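Local coordinates for conserved hypothetical protein (Streptococcus pneumoniae, PDB 2GK4) that is of unknown function but belongs to the DNA/pantothenate metabolism flavoproteins and probably acts in coenzyme A synthesis, at residues Asp96-Val108 with Ala125-Lys139. Numbering follows the deposited sequence. Where two conformers were deposited one is given.
Sequences DYTPVYMTGLEEV and AKISSTDEVQVLFLK
Phe137 O accepts two N-H groups of strand 97-104, one from Val100 N at 2.8 Å and a weak one from Tyr101 N at 3.4 Å, and so illustrates how a classic beta bulge shifts the register of an antiparallel pair. Beyond the bulge the ladder regains its pairing: Phe137 N gives a nearly straight bond to Tyr101 O (2.9 Å, 177°), and Thr103 and Val135 exchange two more. That same Tyr101 O lies in the plane of the Phe137 ring, at its edge beside CD1, and further along the edge Val108 CG2 touches Phe137 CE1 (3.9 Å). With CG opposite the backbone nitrogen (chi1 -174°), the Tyr101 side chain reaches Ala125, whose CB lies 3.7 Å from Tyr101 CZ; the Tyr101 hydroxyl comes within 2.9 Å of Glu107 OE2, close enough to bond to that carboxylate. On the other face, Met102, deposited as selenomethionine, bends at chi2 and chi3 and crosses Leu136 at about a right angle, its CE 3.7 Å from Leu136 CB. Where strand 97-104 turns into a helix, Gly104 N binds Lys126 O from above the carbonyl plane (3.2 Å), while Leu105 packs on Val133. Asp131 OD1 accepts Ser128 N across the turn, and a water donates to Asp131 OD2 and bonds to Thr130 OG1. Phe117 stacks on Phe137 and meets the Tyr101 ring at a small angle. Residues 134-138 continue the sheet into a strand of the second subunit, where Tyr97 OH bonds to Asp131 O of that subunit. The two-stranded arm thus combines backbone bonding with apolar packing on both faces, chemistry suited to a dimerisation element projecting from the Rossmann-like core.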
loop_
_atom_site.group_PDB
_atom_site.type_symbol
_atom_site.label_atom_id
_atom_site.label_comp_id
_atom_site.label_asym_id
_atom_site.label_seq_id
_atom_site.Cartn_x
_atom_site.Cartn_y
_atom_site.Cartn_z
ATOM N N ASP A 96 -0.532 5.387 -13.163
ATOM C CA ASP A 96 -0.114 5.508 -14.557
ATOM C C ASP A 96 0.648 4.302 -15.061
ATOM O O ASP A 96 0.792 4.144 -16.273
ATOM C CB ASP A 96 0.748 6.738 -14.763
ATOM C CG ASP A 96 -0.064 7.996 -14.877
ATOM O OD1 ASP A 96 -1.209 7.954 -15.395
ATOM O OD2 ASP A 96 0.455 9.043 -14.455
ATOM N N TYR A 97 1.176 3.507 -14.127
ATOM C CA TYR A 97 1.985 2.329 -14.449
ATOM C C TYR A 97 1.620 1.133 -13.604
ATOM O O TYR A 97 1.262 1.263 -12.419
ATOM C CB TYR A 97 3.486 2.652 -14.251
ATOM C CG TYR A 97 3.952 3.722 -15.223
ATOM C CD1 TYR A 97 3.910 5.071 -14.871
ATOM C CD2 TYR A 97 4.381 3.385 -16.501
ATOM C CE1 TYR A 97 4.292 6.076 -15.785
ATOM C CE2 TYR A 97 4.760 4.372 -17.422
ATOM C CZ TYR A 97 4.713 5.712 -17.058
ATOM O OH TYR A 97 5.119 6.694 -17.968
ATOM N N THR A 98 1.818 -0.045 -14.189
ATOM C CA THR A 98 1.585 -1.291 -13.498
ATOM C C THR A 98 2.764 -2.268 -13.679
ATOM O O THR A 98 3.361 -2.330 -14.761
ATOM C CB THR A 98 0.242 -1.888 -13.966
ATOM O OG1 THR A 98 -0.138 -2.948 -13.088
ATOM C CG2 THR A 98 0.283 -2.332 -15.463
ATOM N N PRO A 99 3.118 -3.016 -12.612
ATOM C CA PRO A 99 4.239 -3.943 -12.644
ATOM C C PRO A 99 4.143 -4.963 -13.772
ATOM O O PRO A 99 3.048 -5.474 -14.069
ATOM C CB PRO A 99 4.122 -4.671 -11.295
ATOM C CG PRO A 99 3.535 -3.659 -10.396
ATOM C CD PRO A 99 2.488 -2.987 -11.267
ATOM N N VAL A 100 5.287 -5.252 -14.405
ATOM C CA VAL A 100 5.350 -6.308 -15.395
ATOM C C VAL A 100 6.323 -7.404 -14.942
ATOM O O VAL A 100 5.972 -8.596 -14.899
ATOM C CB VAL A 100 5.760 -5.764 -16.793
ATOM C CG1 VAL A 100 5.985 -6.928 -17.791
ATOM C CG2 VAL A 100 4.692 -4.818 -17.323
ATOM N N TYR A 101 7.521 -6.993 -14.546
ATOM C CA TYR A 101 8.598 -7.941 -14.286
ATOM C C TYR A 101 9.536 -7.391 -13.236
ATOM O O TYR A 101 9.965 -6.244 -13.318
ATOM C CB TYR A 101 9.362 -8.195 -15.579
ATOM C CG TYR A 101 10.416 -9.273 -15.505
ATOM C CD1 TYR A 101 11.763 -8.952 -15.615
ATOM C CD2 TYR A 101 10.065 -10.617 -15.365
ATOM C CE1 TYR A 101 12.754 -9.955 -15.581
ATOM C CE2 TYR A 101 11.050 -11.625 -15.338
ATOM C CZ TYR A 101 12.391 -11.277 -15.436
ATOM O OH TYR A 101 13.387 -12.254 -15.424
HETATM N N MSE A 102 9.848 -8.224 -12.248
HETATM C CA MSE A 102 10.692 -7.839 -11.127
HETATM C C MSE A 102 11.883 -8.786 -11.092
HETATM O O MSE A 102 11.710 -10.003 -11.109
HETATM C CB MSE A 102 9.893 -7.973 -9.826
HETATM C CG MSE A 102 10.707 -7.989 -8.538
HETATM SE SE MSE A 102 10.819 -6.236 -7.767
HETATM C CE MSE A 102 12.144 -5.675 -8.551
ATOM N N THR A 103 13.089 -8.240 -11.061
ATOM C CA THR A 103 14.287 -9.087 -11.116
ATOM C C THR A 103 15.470 -8.464 -10.355
ATOM O O THR A 103 15.351 -7.379 -9.808
ATOM C CB THR A 103 14.672 -9.426 -12.589
ATOM O OG1 THR A 103 15.573 -10.538 -12.624
ATOM C CG2 THR A 103 15.313 -8.232 -13.290
ATOM N N GLY A 104 16.598 -9.175 -10.325
ATOM C CA GLY A 104 17.840 -8.676 -9.689
ATOM C C GLY A 104 18.607 -7.761 -10.634
ATOM O O GLY A 104 18.480 -7.863 -11.856
ATOM N N LEU A 105 19.392 -6.849 -10.074
ATOM C CA LEU A 105 20.190 -5.925 -10.892
ATOM C C LEU A 105 21.123 -6.648 -11.887
ATOM O O LEU A 105 21.321 -6.165 -13.007
ATOM C CB LEU A 105 21.016 -4.984 -10.000
ATOM C CG LEU A 105 21.789 -3.859 -10.703
ATOM C CD1 LEU A 105 20.859 -2.842 -11.344
ATOM C CD2 LEU A 105 22.750 -3.171 -9.722
ATOM N N GLU A 106 21.681 -7.778 -11.464
ATOM C CA GLU A 106 22.615 -8.552 -12.285
ATOM C C GLU A 106 22.004 -9.031 -13.611
ATOM O O GLU A 106 22.629 -8.885 -14.662
ATOM C CB GLU A 106 23.208 -9.719 -11.482
ATOM C CG GLU A 106 22.224 -10.366 -10.500
ATOM C CD GLU A 106 22.280 -9.776 -9.083
ATOM O OE1 GLU A 106 23.250 -10.099 -8.352
ATOM O OE2 GLU A 106 21.348 -9.022 -8.704
ATOM N N GLU A 107 20.780 -9.567 -13.565
ATOM C CA GLU A 107 20.047 -9.946 -14.795
ATOM C C GLU A 107 19.850 -8.738 -15.721
ATOM O O GLU A 107 20.002 -8.852 -16.943
ATOM C CB GLU A 107 18.691 -10.618 -14.493
ATOM C CG GLU A 107 18.083 -11.299 -15.739
ATOM C CD GLU A 107 16.599 -11.694 -15.613
ATOM O OE1 GLU A 107 16.020 -11.637 -14.520
ATOM O OE2 GLU A 107 16.009 -12.095 -16.638
ATOM N N VAL A 108 19.512 -7.580 -15.151
ATOM C CA VAL A 108 19.359 -6.345 -15.938
ATOM C C VAL A 108 20.697 -5.915 -16.563
ATOM O O VAL A 108 20.765 -5.555 -17.738
ATOM C CB VAL A 108 18.763 -5.191 -15.108
ATOM C CG1 VAL A 108 18.502 -3.943 -15.990
ATOM C CG2 VAL A 108 17.426 -5.651 -14.453
ATOM N N ALA A 125 12.194 -14.964 -13.393
ATOM C CA ALA A 125 13.177 -14.013 -12.881
ATOM C C ALA A 125 14.306 -14.632 -12.061
ATOM O O ALA A 125 14.094 -15.568 -11.286
ATOM C CB ALA A 125 12.502 -12.925 -12.094
ATOM N N LYS A 126 15.504 -14.084 -12.252
ATOM C CA LYS A 126 16.666 -14.404 -11.426
ATOM C C LYS A 126 16.757 -13.385 -10.282
ATOM O O LYS A 126 17.364 -12.315 -10.434
ATOM C CB LYS A 126 17.934 -14.381 -12.282
ATOM C CG LYS A 126 17.771 -15.040 -13.647
ATOM C CD LYS A 126 19.091 -15.114 -14.384
ATOM C CE LYS A 126 18.916 -15.771 -15.732
ATOM N NZ LYS A 126 20.233 -16.095 -16.339
ATOM N N ILE A 127 16.127 -13.731 -9.159
ATOM C CA ILE A 127 16.005 -12.879 -7.968
ATOM C C ILE A 127 16.345 -13.666 -6.710
ATOM O O ILE A 127 15.913 -14.810 -6.561
ATOM C CB ILE A 127 14.543 -12.376 -7.733
ATOM C CG1 ILE A 127 13.536 -13.176 -8.565
ATOM C CG2 ILE A 127 14.421 -10.876 -7.952
ATOM C CD1 ILE A 127 12.166 -13.313 -7.918
ATOM N N SER A 128 17.097 -13.036 -5.806
ATOM C CA SER A 128 17.505 -13.648 -4.537
ATOM C C SER A 128 17.593 -12.605 -3.423
ATOM O O SER A 128 17.784 -11.416 -3.692
ATOM C CB SER A 128 18.869 -14.336 -4.683
ATOM O OG SER A 128 18.981 -15.028 -5.916
ATOM N N SER A 129 17.472 -13.056 -2.171
ATOM C CA SER A 129 17.668 -12.186 -1.010
ATOM C C SER A 129 19.109 -11.651 -0.939
ATOM O O SER A 129 19.391 -10.678 -0.222
ATOM C CB SER A 129 17.296 -12.923 0.281
ATOM O OG SER A 129 18.058 -14.114 0.432
ATOM N N THR A 130 20.010 -12.276 -1.698
ATOM C CA THR A 130 21.389 -11.807 -1.787
ATOM C C THR A 130 21.552 -10.587 -2.693
ATOM O O THR A 130 22.540 -9.858 -2.560
ATOM C CB THR A 130 22.375 -12.930 -2.227
ATOM O OG1 THR A 130 21.948 -13.509 -3.468
ATOM C CG2 THR A 130 22.458 -14.021 -1.165
ATOM N N ASP A 131 20.602 -10.363 -3.611
ATOM C CA ASP A 131 20.665 -9.191 -4.495
ATOM C C ASP A 131 20.753 -7.941 -3.638
ATOM O O ASP A 131 19.907 -7.719 -2.768
ATOM C CB ASP A 131 19.419 -9.068 -5.392
ATOM C CG ASP A 131 19.185 -10.281 -6.280
ATOM O OD1 ASP A 131 18.022 -10.471 -6.704
ATOM O OD2 ASP A 131 20.134 -11.038 -6.573
ATOM N N GLU A 132 21.770 -7.125 -3.860
ATOM C CA GLU A 132 21.803 -5.832 -3.204
ATOM C C GLU A 132 20.771 -4.880 -3.803
ATOM O O GLU A 132 20.332 -3.936 -3.151
ATOM C CB GLU A 132 23.191 -5.206 -3.287
ATOM C CG GLU A 132 23.904 -5.125 -1.932
ATOM C CD GLU A 132 23.169 -4.218 -0.936
ATOM O OE1 GLU A 132 22.783 -3.074 -1.314
ATOM O OE2 GLU A 132 22.972 -4.659 0.223
ATOM N N VAL A 133 20.414 -5.115 -5.059
ATOM C CA VAL A 133 19.506 -4.216 -5.764
ATOM C C VAL A 133 18.499 -5.039 -6.534
ATOM O O VAL A 133 18.858 -6.029 -7.179
ATOM C CB VAL A 133 20.284 -3.255 -6.725
ATOM C CG1 VAL A 133 19.322 -2.387 -7.564
ATOM C CG2 VAL A 133 21.216 -2.347 -5.951
ATOM N N GLN A 134 17.230 -4.647 -6.469
ATOM C CA GLN A 134 16.228 -5.269 -7.328
ATOM C C GLN A 134 15.585 -4.209 -8.237
ATOM O O GLN A 134 15.592 -3.020 -7.919
ATOM C CB GLN A 134 15.240 -6.116 -6.510
ATOM C CG GLN A 134 15.911 -7.378 -5.884
ATOM C CD GLN A 134 14.969 -8.255 -5.038
ATOM O OE1 GLN A 134 13.913 -7.810 -4.593
ATOM N NE2 GLN A 134 15.368 -9.508 -4.811
ATOM N N VAL A 135 15.099 -4.644 -9.397
ATOM C CA VAL A 135 14.683 -3.731 -10.449
ATOM C C VAL A 135 13.312 -4.156 -10.934
ATOM O O VAL A 135 13.129 -5.308 -11.328
ATOM C CB VAL A 135 15.653 -3.790 -11.655
ATOM C CG1 VAL A 135 15.244 -2.789 -12.724
ATOM C CG2 VAL A 135 17.070 -3.530 -11.217
ATOM N N LEU A 136 12.368 -3.231 -10.897
ATOM C CA LEU A 136 10.993 -3.496 -11.345
ATOM C C LEU A 136 10.697 -2.713 -12.625
ATOM O O LEU A 136 10.899 -1.494 -12.656
ATOM C CB LEU A 136 9.987 -3.119 -10.227
ATOM C CG LEU A 136 8.497 -3.194 -10.617
ATOM C CD1 LEU A 136 8.079 -4.631 -10.842
ATOM C CD2 LEU A 136 7.615 -2.496 -9.548
ATOM N N PHE A 137 10.219 -3.420 -13.661
ATOM C CA PHE A 137 9.791 -2.805 -14.922
ATOM C C PHE A 137 8.283 -2.668 -14.875
ATOM O O PHE A 137 7.590 -3.622 -14.509
ATOM C CB PHE A 137 10.216 -3.675 -16.115
ATOM C CG PHE A 137 11.723 -3.785 -16.260
ATOM C CD1 PHE A 137 12.433 -4.752 -15.540
ATOM C CD2 PHE A 137 12.427 -2.871 -17.054
ATOM C CE1 PHE A 137 13.839 -4.841 -15.630
ATOM C CE2 PHE A 137 13.839 -2.943 -17.164
ATOM C CZ PHE A 137 14.540 -3.920 -16.450
ATOM N N LEU A 138 7.789 -1.497 -15.269
ATOM C CA LEU A 138 6.353 -1.223 -15.242
ATOM C C LEU A 138 5.947 -0.690 -16.600
ATOM O O LEU A 138 6.728 0.055 -17.237
ATOM C CB LEU A 138 6.021 -0.194 -14.168
ATOM C CG LEU A 138 6.434 -0.494 -12.719
ATOM C CD1 LEU A 138 7.843 0.034 -12.427
ATOM C CD2 LEU A 138 5.411 0.115 -11.783
ATOM N N LYS A 139 4.755 -1.073 -17.053
ATOM C CA LYS A 139 4.207 -0.503 -18.323
ATOM C C LYS A 139 3.042 0.461 -18.033
ATOM O O LYS A 139 2.461 0.416 -16.950
ATOM C CB LYS A 139 3.710 -1.628 -19.228
ATOM C CG LYS A 139 2.424 -2.316 -18.740
ATOM C CD LYS A 139 1.984 -3.477 -19.648
ATOM C CE LYS A 139 0.579 -3.936 -19.295
ATOM N NZ LYS A 139 0.219 -5.160 -20.133
HETATM O O HOH W 1 22.527 -11.667 -5.606
#